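Local coordinates for protein ferredoxin--NADP reductase, apicoplast (Plasmodium falciparum, PDB 3JQQ) that catalyses FAD-dependent electron transfer between NADP(H) and ferredoxin in the apicoplast, and may serve the terminal step of isoprenoid precursor synthesis, at residues B[174-179]-B[279-284]; B[158-163]-B[183-188]; B[54-59]-B[139-144]; B[18-23]-B[149-154]. The protein carries 1 engineered substitution. All coordinates share one frame; numbering follows the deposited sequence.

Contact 1 (B[174-179]-B[279-284]). With A2P (adenosine-2'-5'-diphosphate), chain J.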
# COMPACT_ATOMS: atom_id res chain seq x y z
N ILE B 174 5.52 -19.88 -13.11
CA ILE B 174 5.40 -18.49 -13.53
C ILE B 174 5.39 -17.63 -12.27
O ILE B 174 4.48 -17.73 -11.45
CB ILE B 174 4.10 -18.24 -14.31
CG1 ILE B 174 4.12 -18.99 -15.64
CG2 ILE B 174 3.90 -16.74 -14.55
CD1 ILE B 174 2.78 -18.99 -16.36
N PHE B 175 6.43 -16.81 -12.10
CA PHE B 175 6.49 -15.90 -10.96
C PHE B 175 6.16 -14.48 -11.42
O PHE B 175 6.74 -13.98 -12.38
CB PHE B 175 7.88 -15.90 -10.32
CG PHE B 175 8.33 -17.25 -9.83
CD1 PHE B 175 9.66 -17.64 -9.96
CD2 PHE B 175 7.45 -18.13 -9.23
CE1 PHE B 175 10.09 -18.87 -9.51
CE2 PHE B 175 7.87 -19.37 -8.77
CZ PHE B 175 9.20 -19.74 -8.92
N ILE B 176 5.22 -13.84 -10.73
CA ILE B 176 4.86 -12.46 -11.04
C ILE B 176 5.13 -11.56 -9.84
O ILE B 176 4.68 -11.85 -8.73
CB ILE B 176 3.38 -12.37 -11.48
CG1 ILE B 176 3.16 -13.16 -12.78
CG2 ILE B 176 2.97 -10.92 -11.67
CD1 ILE B 176 1.71 -13.37 -13.14
N ALA B 177 5.87 -10.48 -10.05
CA ALA B 177 6.31 -9.64 -8.94
C ALA B 177 6.30 -8.14 -9.23
O ALA B 177 6.38 -7.72 -10.39
CB ALA B 177 7.70 -10.08 -8.47
N THR B 178 6.20 -7.36 -8.17
CA THR B 178 6.45 -5.92 -8.22
C THR B 178 7.30 -5.53 -7.02
O THR B 178 7.09 -6.03 -5.91
CB THR B 178 5.14 -5.09 -8.20
OG1 THR B 178 4.43 -5.34 -6.98
CG2 THR B 178 4.26 -5.45 -9.39
N GLY B 179 8.26 -4.64 -7.23
CA GLY B 179 9.09 -4.14 -6.14
C GLY B 179 9.70 -5.23 -5.28
O GLY B 179 10.36 -6.14 -5.80
N CYS B 279 2.27 -25.12 -15.28
CA CYS B 279 2.99 -24.16 -14.44
C CYS B 279 2.27 -23.85 -13.13
O CYS B 279 1.06 -23.66 -13.11
CB CYS B 279 3.23 -22.85 -15.19
SG CYS B 279 4.59 -22.89 -16.38
N GLU B 280 3.04 -23.78 -12.05
CA GLU B 280 2.56 -23.19 -10.81
C GLU B 280 2.66 -21.68 -10.96
O GLU B 280 3.72 -21.15 -11.30
CB GLU B 280 3.40 -23.66 -9.62
CG GLU B 280 3.13 -25.09 -9.19
CD GLU B 280 1.78 -25.25 -8.51
OE1 GLU B 280 1.36 -24.32 -7.78
OE2 GLU B 280 1.13 -26.30 -8.71
N LEU B 281 1.56 -20.99 -10.72
CA LEU B 281 1.50 -19.54 -10.91
C LEU B 281 1.57 -18.81 -9.58
O LEU B 281 0.80 -19.09 -8.66
CB LEU B 281 0.22 -19.16 -11.66
CG LEU B 281 -0.04 -17.68 -11.93
CD1 LEU B 281 1.09 -17.07 -12.73
CD2 LEU B 281 -1.37 -17.50 -12.65
N TYR B 282 2.50 -17.87 -9.48
CA TYR B 282 2.67 -17.09 -8.25
C TYR B 282 2.52 -15.61 -8.53
O TYR B 282 3.00 -15.10 -9.54
CB TYR B 282 4.05 -17.36 -7.64
CG TYR B 282 4.18 -18.72 -7.00
CD1 TYR B 282 4.32 -19.86 -7.77
CD2 TYR B 282 4.18 -18.86 -5.62
CE1 TYR B 282 4.44 -21.10 -7.19
CE2 TYR B 282 4.30 -20.10 -5.03
CZ TYR B 282 4.43 -21.22 -5.82
OH TYR B 282 4.56 -22.45 -5.24
N ILE B 283 1.86 -14.91 -7.61
CA ILE B 283 1.70 -13.47 -7.72
C ILE B 283 2.02 -12.81 -6.38
O ILE B 283 1.34 -13.05 -5.38
CB ILE B 283 0.27 -13.09 -8.15
CG1 ILE B 283 -0.01 -13.62 -9.56
CG2 ILE B 283 0.08 -11.59 -8.08
CD1 ILE B 283 -1.48 -13.62 -9.94
N CYS B 284 3.06 -11.99 -6.36
CA CYS B 284 3.48 -11.31 -5.15
C CYS B 284 3.73 -9.83 -5.39
O CYS B 284 4.57 -9.46 -6.21
CB CYS B 284 4.73 -11.96 -4.56
SG CYS B 284 5.20 -11.31 -2.94
P1 A2P J . 4.76 3.32 -10.21
O1P A2P J . 3.63 3.78 -11.10
O2P A2P J . 4.43 3.36 -8.73
O3P A2P J . 6.11 3.88 -10.57
P2 A2P J . 6.72 -0.04 -5.28
O4P A2P J . 6.90 -1.43 -4.73
O5P A2P J . 5.59 0.75 -4.66
O6P A2P J . 8.01 0.73 -5.45
O5' A2P J . 6.22 -0.29 -6.79
C5' A2P J . 6.78 -1.36 -7.56
C4' A2P J . 6.34 -1.22 -9.01
O4' A2P J . 4.95 -1.54 -9.13
C3' A2P J . 6.49 0.21 -9.51
O3' A2P J . 7.01 0.17 -10.84
C2' A2P J . 5.08 0.77 -9.54
O2' A2P J . 4.90 1.75 -10.55
C1' A2P J . 4.33 -0.50 -9.89
N9 A2P J . 2.86 -0.36 -9.69
C8 A2P J . 2.23 0.69 -9.13
N7 A2P J . 0.88 0.50 -9.13
C5 A2P J . 0.64 -0.69 -9.71
C6 A2P J . -0.55 -1.50 -10.04
N6 A2P J . -1.80 -1.07 -9.74
N1 A2P J . -0.36 -2.70 -10.65
C2 A2P J . 0.88 -3.14 -10.96
N3 A2P J . 2.00 -2.46 -10.69
C4 A2P J . 1.95 -1.25 -10.08
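Phe175 leans its CD2-CE2 edge toward the face of the Tyr282 ring, an offset edge-to-face pair with centroids 5.5 Å apart and planes turned by 75°. The nearest carbons are CE2 of Phe175 and CD1 of Tyr282, at 3.7 Å. The two side chains leave paired positions of neighbouring parallel strands and run side by side in the same direction. Tyr282 OH continues past the pair to a hydrogen bond with Asn161 O.

On the opposite face of the sheet, Ile174, Ile176, Leu281 and Ile283 pack without polar atoms. Leu281 has CG anti to its own backbone N (chi1 178°), which carries CD1 across to Ile174 CG2 at 3.4 Å, tighter than a usual carbon contact. The same methyl lies 3.8 Å from CD1 of Ile176. Helix 289-298 covers this side.

Four backbone bonds join the strands, with Ile174 and Ile176 each giving an N-H and receiving one. Tyr282 N meets Ile174 O at 2.8 Å. At the C-terminal end the pairing slackens, and Thr178 N reaches Cys284 O only weakly, at 3.3 Å. Here the C-terminal edge of the parallel sheet meets adenosine-2'-5'-diphosphate, as expected of a Rossmann-like NADP domain: Thr178 CB lies 3.7 Å from O4', and Gly179 N 3.6 Å from C5'. Both approaches are van der Waals contacts. Thr178 and Gly179 thus shape the pocket wall, while Tyr258, Ser247, Lys119 and the engineered Lys286 supply hydrogen bonds to the nucleotide.

Contact 2 (B[158-163]-B[183-188])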
# COMPACT_ATOMS: atom_id res chain seq x y z
N GLY B 158 2.95 -17.28 6.90
CA GLY B 158 2.52 -17.40 5.51
C GLY B 158 2.52 -18.82 4.97
O GLY B 158 2.94 -19.76 5.65
N TYR B 159 2.04 -18.97 3.74
CA TYR B 159 1.99 -20.26 3.09
C TYR B 159 2.30 -20.09 1.61
O TYR B 159 1.89 -20.89 0.77
CB TYR B 159 0.61 -20.91 3.29
CG TYR B 159 0.17 -20.97 4.73
CD1 TYR B 159 -0.61 -19.95 5.28
CD2 TYR B 159 0.52 -22.04 5.55
CE1 TYR B 159 -1.02 -20.00 6.60
CE2 TYR B 159 0.11 -22.09 6.87
CZ TYR B 159 -0.66 -21.07 7.39
OH TYR B 159 -1.07 -21.11 8.70
N PHE B 160 3.04 -19.02 1.30
CA PHE B 160 3.44 -18.71 -0.06
C PHE B 160 4.64 -19.57 -0.43
O PHE B 160 5.73 -19.07 -0.68
CB PHE B 160 3.79 -17.22 -0.15
CG PHE B 160 3.78 -16.66 -1.55
CD1 PHE B 160 2.63 -16.71 -2.32
CD2 PHE B 160 4.91 -16.06 -2.07
CE1 PHE B 160 2.63 -16.19 -3.60
CE2 PHE B 160 4.91 -15.54 -3.34
CZ PHE B 160 3.77 -15.59 -4.11
N ASN B 161 4.42 -20.89 -0.47
CA ASN B 161 5.52 -21.85 -0.56
C ASN B 161 5.54 -22.69 -1.83
O ASN B 161 4.53 -22.83 -2.52
CB ASN B 161 5.49 -22.78 0.65
CG ASN B 161 5.69 -22.04 1.96
OD1 ASN B 161 6.67 -21.32 2.13
ND2 ASN B 161 4.75 -22.21 2.88
N LEU B 162 6.71 -23.26 -2.12
CA LEU B 162 6.87 -24.17 -3.25
C LEU B 162 6.16 -25.50 -2.99
O LEU B 162 5.98 -25.89 -1.83
CB LEU B 162 8.35 -24.46 -3.51
CG LEU B 162 9.23 -23.32 -4.02
CD1 LEU B 162 10.65 -23.82 -4.23
CD2 LEU B 162 8.67 -22.73 -5.30
N PRO B 163 5.75 -26.18 -4.06
CA PRO B 163 5.29 -27.56 -3.98
C PRO B 163 6.39 -28.44 -3.39
O PRO B 163 7.56 -28.26 -3.73
CB PRO B 163 5.05 -27.94 -5.45
CG PRO B 163 4.77 -26.64 -6.13
CD PRO B 163 5.61 -25.62 -5.42
N SER B 183 11.26 -10.90 -3.70
CA SER B 183 11.97 -11.56 -2.60
C SER B 183 11.76 -13.08 -2.48
O SER B 183 12.73 -13.83 -2.50
CB SER B 183 11.66 -10.87 -1.27
OG SER B 183 12.48 -9.72 -1.10
N PRO B 184 10.50 -13.53 -2.34
CA PRO B 184 10.31 -14.97 -2.20
C PRO B 184 10.71 -15.74 -3.46
O PRO B 184 11.01 -16.93 -3.38
CB PRO B 184 8.80 -15.11 -1.96
CG PRO B 184 8.21 -13.88 -2.55
CD PRO B 184 9.23 -12.79 -2.32
N TYR B 185 10.72 -15.07 -4.60
CA TYR B 185 11.14 -15.71 -5.84
C TYR B 185 12.65 -15.90 -5.87
O TYR B 185 13.15 -16.87 -6.43
CB TYR B 185 10.67 -14.91 -7.06
CG TYR B 185 9.17 -14.72 -7.12
CD1 TYR B 185 8.62 -13.50 -7.50
CD2 TYR B 185 8.30 -15.75 -6.80
CE1 TYR B 185 7.25 -13.32 -7.56
CE2 TYR B 185 6.93 -15.59 -6.85
CZ TYR B 185 6.41 -14.37 -7.23
OH TYR B 185 5.04 -14.19 -7.29
N ILE B 186 13.37 -14.96 -5.26
CA ILE B 186 14.81 -15.10 -5.08
C ILE B 186 15.09 -16.29 -4.17
O ILE B 186 16.01 -17.07 -4.42
CB ILE B 186 15.43 -13.82 -4.47
CG1 ILE B 186 15.18 -12.61 -5.38
CG2 ILE B 186 16.91 -14.01 -4.20
CD1 ILE B 186 15.59 -12.84 -6.83
N SER B 187 14.29 -16.42 -3.12
CA SER B 187 14.40 -17.54 -2.19
C SER B 187 14.18 -18.86 -2.93
O SER B 187 14.98 -19.79 -2.82
CB SER B 187 13.38 -17.40 -1.06
OG SER B 187 13.43 -18.50 -0.18
N PHE B 188 13.09 -18.92 -3.70
CA PHE B 188 12.81 -20.08 -4.52
C PHE B 188 13.99 -20.45 -5.42
O PHE B 188 14.41 -21.61 -5.47
CB PHE B 188 11.56 -19.86 -5.38
CG PHE B 188 10.29 -19.69 -4.58
CD1 PHE B 188 9.16 -19.15 -5.17
CD2 PHE B 188 10.23 -20.07 -3.25
CE1 PHE B 188 7.99 -18.99 -4.46
CE2 PHE B 188 9.06 -19.91 -2.52
CZ PHE B 188 7.94 -19.37 -3.13
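Leu162 and Phe188 run past one another head to tail, so that the leucine's CD2 sits over the phenyl ring. This methyl is 3.5 Å from the ring centroid and 12° off the normal, a well-centred CH-pi contact. The other face of the same ring looks onto Pro184 O, a carbonyl of its own helix turn, offset toward the rim. At the ring's edge, in its plane, Phe160 O approaches CZ of Phe188 to 3.3 Å.

Phe160 is turned quite differently. It is the centre of an inverse gamma turn, and its CG lies anti to the backbone N (chi1 -161°), sending the ring toward the start of helix 183-192. There the ring presents its edge: CE2 of Phe160 meets CG of Pro184 at 3.8 Å, and CZ of Phe160 comes 3.7 Å from OH of Tyr185. The tyrosine hydroxyl has its polar partner in Ile176 O, a strand carbonyl of the NADP domain. Tyr282 completes the cluster, meeting both Phe160 and Phe188 edge-to-face.

The contact joins the loop leaving strand 150-157 of the FAD domain to the helix that follows strand 173-178 in the NADP domain, with Pro184 about 6 Å (side chain to ligand) from the bound FAD. Between the two segments the junction is aromatic and aliphatic, without a hydrogen bond, although Tyr282 OH bonds Asn161 O alongside. The loop oxygen that reaches Phe188, Phe160 O, meets the ring's edge, whose C-H groups carry partial positive charge and probably make the approach mildly favourable.

Contact 3 (B[54-59]-B[139-144]). With FAD (flavin-adenine dinucleotide), chain I.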
# COMPACT_ATOMS: atom_id res chain seq x y z
N CYS B 54 9.09 -13.26 7.77
CA CYS B 54 9.37 -13.11 9.19
C CYS B 54 8.78 -11.77 9.60
O CYS B 54 8.48 -10.94 8.75
CB CYS B 54 10.87 -13.13 9.45
SG CYS B 54 11.80 -11.88 8.51
N GLY B 55 8.61 -11.59 10.89
CA GLY B 55 8.23 -10.28 11.41
C GLY B 55 9.46 -9.64 12.03
O GLY B 55 10.31 -10.32 12.61
N ILE B 56 9.58 -8.33 11.88
CA ILE B 56 10.60 -7.58 12.57
C ILE B 56 9.90 -6.64 13.55
O ILE B 56 8.97 -5.94 13.16
CB ILE B 56 11.47 -6.75 11.61
CG1 ILE B 56 12.34 -7.67 10.74
CG2 ILE B 56 12.34 -5.77 12.38
CD1 ILE B 56 13.11 -6.93 9.65
N ILE B 57 10.32 -6.66 14.81
CA ILE B 57 9.77 -5.75 15.81
C ILE B 57 10.71 -4.57 16.02
O ILE B 57 11.74 -4.71 16.68
CB ILE B 57 9.53 -6.44 17.16
CG1 ILE B 57 8.65 -7.68 16.99
CG2 ILE B 57 8.90 -5.47 18.16
CD1 ILE B 57 8.65 -8.60 18.19
N PRO B 58 10.35 -3.40 15.48
CA PRO B 58 11.21 -2.22 15.58
C PRO B 58 11.39 -1.77 17.03
O PRO B 58 10.43 -1.77 17.80
CB PRO B 58 10.44 -1.15 14.79
CG PRO B 58 9.39 -1.89 14.02
CD PRO B 58 9.07 -3.11 14.81
N TYR B 59 12.61 -1.40 17.38
CA TYR B 59 12.93 -0.83 18.69
C TYR B 59 12.66 -1.75 19.89
O TYR B 59 12.55 -1.29 21.02
CB TYR B 59 12.21 0.51 18.89
CG TYR B 59 12.44 1.51 17.77
CD1 TYR B 59 13.62 2.26 17.71
CD2 TYR B 59 11.49 1.71 16.78
CE1 TYR B 59 13.83 3.17 16.69
CE2 TYR B 59 11.69 2.62 15.76
CZ TYR B 59 12.87 3.34 15.71
OH TYR B 59 13.07 4.25 14.70
N SER B 139 10.60 1.43 8.83
CA SER B 139 11.54 1.99 7.85
C SER B 139 12.63 2.83 8.50
O SER B 139 13.81 2.71 8.16
CB SER B 139 10.79 2.82 6.80
OG SER B 139 9.85 2.03 6.12
N GLY B 140 12.25 3.70 9.44
CA GLY B 140 13.21 4.55 10.13
C GLY B 140 14.14 3.74 11.02
O GLY B 140 15.32 4.06 11.14
N PHE B 141 13.61 2.70 11.63
CA PHE B 141 14.41 1.80 12.47
C PHE B 141 15.47 1.08 11.64
O PHE B 141 16.63 1.00 12.04
CB PHE B 141 13.48 0.81 13.20
CG PHE B 141 14.18 -0.41 13.74
CD1 PHE B 141 14.93 -0.34 14.90
CD2 PHE B 141 14.05 -1.63 13.09
CE1 PHE B 141 15.56 -1.47 15.40
CE2 PHE B 141 14.67 -2.76 13.59
CZ PHE B 141 15.43 -2.68 14.74
N ILE B 142 15.08 0.58 10.46
CA ILE B 142 16.03 -0.07 9.57
C ILE B 142 17.03 0.94 9.02
O ILE B 142 18.22 0.65 8.91
CB ILE B 142 15.31 -0.76 8.40
CG1 ILE B 142 14.39 -1.85 8.94
CG2 ILE B 142 16.32 -1.33 7.41
CD1 ILE B 142 13.26 -2.20 7.99
N LYS B 143 16.53 2.12 8.69
CA LYS B 143 17.36 3.20 8.18
C LYS B 143 18.54 3.39 9.12
O LYS B 143 19.69 3.47 8.69
CB LYS B 143 16.54 4.49 8.15
CG LYS B 143 16.82 5.41 6.98
CD LYS B 143 18.28 5.78 6.85
CE LYS B 143 18.44 6.98 5.93
NZ LYS B 143 19.57 6.82 4.98
N ASN B 144 18.23 3.43 10.41
CA ASN B 144 19.22 3.72 11.45
C ASN B 144 20.02 2.51 11.92
O ASN B 144 20.97 2.65 12.69
CB ASN B 144 18.55 4.41 12.63
CG ASN B 144 17.99 5.78 12.27
OD1 ASN B 144 18.72 6.66 11.82
ND2 ASN B 144 16.69 5.97 12.48
PA FAD I . 4.29 2.47 8.57
O1A FAD I . 3.54 1.25 9.06
O2A FAD I . 4.80 3.29 9.74
O5B FAD I . 3.36 3.34 7.59
C5B FAD I . 2.90 2.81 6.37
C4B FAD I . 3.04 3.83 5.24
O4B FAD I . 2.40 5.05 5.59
C3B FAD I . 4.49 4.16 4.97
O3B FAD I . 4.65 4.36 3.59
C2B FAD I . 4.71 5.48 5.69
O2B FAD I . 5.64 6.28 5.01
C1B FAD I . 3.33 6.11 5.69
N9A FAD I . 3.06 6.88 6.93
C8A FAD I . 3.18 6.44 8.22
N7A FAD I . 2.83 7.45 9.05
C5A FAD I . 2.49 8.53 8.30
C6A FAD I . 2.07 9.80 8.64
N6A FAD I . 2.02 10.18 9.92
N1A FAD I . 1.80 10.71 7.64
C2A FAD I . 1.94 10.34 6.32
N3A FAD I . 2.36 9.07 5.99
C4A FAD I . 2.64 8.18 6.97
N1 FAD I . 7.99 -4.70 2.78
C2 FAD I . 9.29 -4.70 2.34
O2 FAD I . 9.91 -3.64 2.29
N3 FAD I . 9.90 -5.89 1.97
C4 FAD I . 9.19 -7.07 2.03
O4 FAD I . 9.73 -8.12 1.69
C4X FAD I . 7.88 -7.07 2.47
N5 FAD I . 7.17 -8.25 2.53
C5X FAD I . 5.86 -8.23 2.97
C6 FAD I . 5.15 -9.43 3.03
C7 FAD I . 3.84 -9.43 3.47
C7M FAD I . 3.07 -10.72 3.53
C8 FAD I . 3.24 -8.23 3.85
C8M FAD I . 1.81 -8.21 4.33
C9 FAD I . 3.95 -7.04 3.78
C9A FAD I . 5.26 -7.03 3.34
N10 FAD I . 5.97 -5.84 3.29
C10 FAD I . 7.27 -5.87 2.84
C1' FAD I . 5.40 -4.55 3.86
C2' FAD I . 6.02 -4.20 5.22
O2' FAD I . 5.61 -5.15 6.18
C3' FAD I . 5.65 -2.83 5.80
O3' FAD I . 4.27 -2.57 5.61
C4' FAD I . 6.48 -1.67 5.25
O4' FAD I . 7.82 -1.85 5.65
C5' FAD I . 5.98 -0.34 5.81
O5' FAD I . 6.12 -0.40 7.21
P FAD I . 6.55 0.90 8.07
O1P FAD I . 6.39 0.60 9.54
O2P FAD I . 7.97 1.33 7.76
O3P FAD I . 5.50 2.03 7.61
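The FAD diphosphate site rests on the beginning of helix 137-144, and the side chain that ties this helix to residues 54-59 is Phe141. Two residues before it, Ser139 grips one phosphate oxygen twice: its N donates to O2P of FAD at 2.8 Å and its OG to the same O2P at 2.6 Å.

With CG anti to the backbone N (chi1 162°), the Phe141 ring is directed at Pro58 and Tyr59, with Ile56 beyond. One face is met by Pro58, whose CA stands 3.9 Å from the ring centroid, nearly over its centre, while the backbone N of Tyr59 lies over the rim of the same face. Ile56 adds CG2, 4.0 Å from CE2 of Phe141. The Tyr59 ring in turn receives the edge of Phe141 on its face, centroids 5.2 Å apart and planes at 60°. Its CE2 also touches CB of Phe141 at 3.6 Å, and this aromatic pair forms the outer, more exposed side of the contact.

Phe141 is therefore held mainly by carbon, with no hydrogen bond between the two segments, leaving the polar work to the helix start, where the N-H groups of Tyr137, Cys138 and Ser139 all bond to FAD and the helix end probably favours the phosphate charge.

Contact 4 (B[18-23]-B[149-154])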
# COMPACT_ATOMS: atom_id res chain seq x y z
N CYS B 18 18.30 -11.59 17.15
CA CYS B 18 19.23 -11.87 16.05
C CYS B 18 20.26 -10.76 15.90
O CYS B 18 20.20 -9.74 16.58
CB CYS B 18 18.47 -12.04 14.74
SG CYS B 18 17.28 -13.40 14.72
N LYS B 19 21.22 -10.98 15.00
CA LYS B 19 22.26 -9.99 14.73
C LYS B 19 22.30 -9.57 13.26
O LYS B 19 22.13 -10.40 12.37
CB LYS B 19 23.64 -10.53 15.12
CG LYS B 19 23.96 -10.46 16.61
CD LYS B 19 24.16 -9.02 17.06
CE LYS B 19 24.73 -8.96 18.47
NZ LYS B 19 24.68 -7.58 19.03
N ILE B 20 22.53 -8.28 13.04
CA ILE B 20 22.78 -7.75 11.71
C ILE B 20 24.21 -8.05 11.28
O ILE B 20 25.16 -7.59 11.91
CB ILE B 20 22.58 -6.22 11.69
CG1 ILE B 20 21.11 -5.87 11.97
CG2 ILE B 20 23.04 -5.64 10.36
CD1 ILE B 20 20.13 -6.55 11.03
N VAL B 21 24.36 -8.82 10.20
CA VAL B 21 25.69 -9.14 9.67
C VAL B 21 26.09 -8.17 8.55
O VAL B 21 27.23 -7.71 8.51
CB VAL B 21 25.75 -10.57 9.13
CG1 VAL B 21 27.08 -10.81 8.42
CG2 VAL B 21 25.56 -11.57 10.26
N ASP B 22 25.16 -7.87 7.66
CA ASP B 22 25.42 -6.89 6.61
C ASP B 22 24.16 -6.09 6.30
O ASP B 22 23.04 -6.52 6.61
CB ASP B 22 25.96 -7.56 5.34
CG ASP B 22 26.96 -6.69 4.59
OD1 ASP B 22 27.10 -5.50 4.93
OD2 ASP B 22 27.61 -7.20 3.66
N LYS B 23 24.36 -4.92 5.71
CA LYS B 23 23.28 -4.01 5.37
C LYS B 23 23.68 -3.36 4.05
O LYS B 23 24.66 -2.62 3.99
CB LYS B 23 23.10 -2.97 6.47
CG LYS B 23 21.96 -1.98 6.25
CD LYS B 23 21.96 -0.91 7.33
CE LYS B 23 20.97 0.20 7.01
NZ LYS B 23 21.00 1.29 8.03
N ASP B 149 24.00 -4.65 15.23
CA ASP B 149 22.87 -4.29 16.08
C ASP B 149 21.97 -5.50 16.34
O ASP B 149 21.94 -6.44 15.55
CB ASP B 149 22.03 -3.18 15.45
CG ASP B 149 22.55 -1.79 15.77
OD1 ASP B 149 23.59 -1.69 16.45
OD2 ASP B 149 21.93 -0.81 15.33
N ASP B 150 21.24 -5.47 17.45
CA ASP B 150 20.21 -6.47 17.73
C ASP B 150 18.98 -6.21 16.86
O ASP B 150 18.58 -5.06 16.66
CB ASP B 150 19.80 -6.43 19.21
CG ASP B 150 20.87 -6.98 20.13
OD1 ASP B 150 21.83 -7.61 19.64
OD2 ASP B 150 20.75 -6.80 21.36
N ILE B 151 18.39 -7.28 16.34
CA ILE B 151 17.10 -7.19 15.66
C ILE B 151 16.25 -8.39 16.06
O ILE B 151 16.75 -9.52 16.11
CB ILE B 151 17.25 -7.09 14.13
CG1 ILE B 151 15.90 -6.79 13.47
CG2 ILE B 151 17.87 -8.36 13.56
CD1 ILE B 151 15.97 -6.59 11.97
N TYR B 152 14.98 -8.15 16.36
CA TYR B 152 14.11 -9.20 16.90
C TYR B 152 13.06 -9.70 15.91
O TYR B 152 12.22 -8.93 15.43
CB TYR B 152 13.46 -8.73 18.21
CG TYR B 152 14.44 -8.46 19.32
CD1 TYR B 152 15.20 -7.29 19.35
CD2 TYR B 152 14.63 -9.38 20.35
CE1 TYR B 152 16.10 -7.04 20.37
CE2 TYR B 152 15.53 -9.14 21.37
CZ TYR B 152 16.26 -7.97 21.38
OH TYR B 152 17.16 -7.73 22.40
N LEU B 153 13.14 -10.99 15.60
CA LEU B 153 12.29 -11.64 14.60
C LEU B 153 11.15 -12.46 15.22
O LEU B 153 11.31 -13.04 16.29
CB LEU B 153 13.12 -12.57 13.71
CG LEU B 153 14.02 -12.04 12.58
CD1 LEU B 153 13.33 -10.98 11.74
CD2 LEU B 153 15.34 -11.52 13.13
N THR B 154 10.03 -12.51 14.51
CA THR B 154 8.95 -13.45 14.79
C THR B 154 8.74 -14.29 13.54
O THR B 154 9.18 -13.91 12.45
CB THR B 154 7.63 -12.72 15.11
OG1 THR B 154 7.13 -12.09 13.92
CG2 THR B 154 7.83 -11.68 16.20
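Cys18, Ile20, Ile151 and Leu153 make the dense side of this strand pair. Ile151 has CG1 anti to its backbone N (chi1 -172°), which leaves CG2 facing the other strand, 3.9 Å from Cys18 CB and 3.8 Å from Ile20 CD1. Leu153 CD2 and Cys18 SG are modelled 3.1 Å apart, too short for an ordinary contact, so the exact fit there is doubtful.

The opposite face is looser and partly open to solvent. Lys19, bent at chi2, brings NZ to Asp150 OD1 at 2.9 Å, a salt bridge on the syn side of the carboxylate but tilted out of its plane. The same OD1 is shared with Lys17, and Lys19 NZ also bonds Asn148 O.

Backbone pairing is short. Cys18 N to Ile151 O is 2.8 Å, whereas the return bond, Ile151 N to Cys18 O at 3.1 Å, arrives 48° above the carbonyl plane. Ile20 N to Asp149 O, 3.2 Å, is the last link between the segments, whose short axes make an angle of 123°.

Both strands belong to the antiparallel beta barrel of the FAD-binding domain. Strand 16-25 is flanked on its other side by strand 35-41, where Val21 and Asp22 form a classic bulge facing Glu39, and strand 150-157 continues the sheet into strand 53-56, with Ile56 resting on Ile151 and Leu153.

In the fold
Contacts 3 and 4, with centres about 9 Å apart, share the FAD-domain sheet: Gly55 N probably donates to Thr154 O at 2.9 Å, and Lys23 NZ lies 3.0 Å from Ile142 O, tying strand 16-25 to the helix of contact 3. Contacts 1 and 2, about 10 Å between centres, touch through two probable hydrogen bonds, Tyr282 OH to Asn161 O at 2.7 Å and Ile176 O to Tyr185 OH at 2.8 Å. Contact 1 lies about 26 and 28 Å, centre to centre, from contacts 3 and 4. Contact 2 lies between the domains, its loop following the strand of contact 4. Contact 3 thus reaches FAD and contact 1 the NADP-site nucleotide.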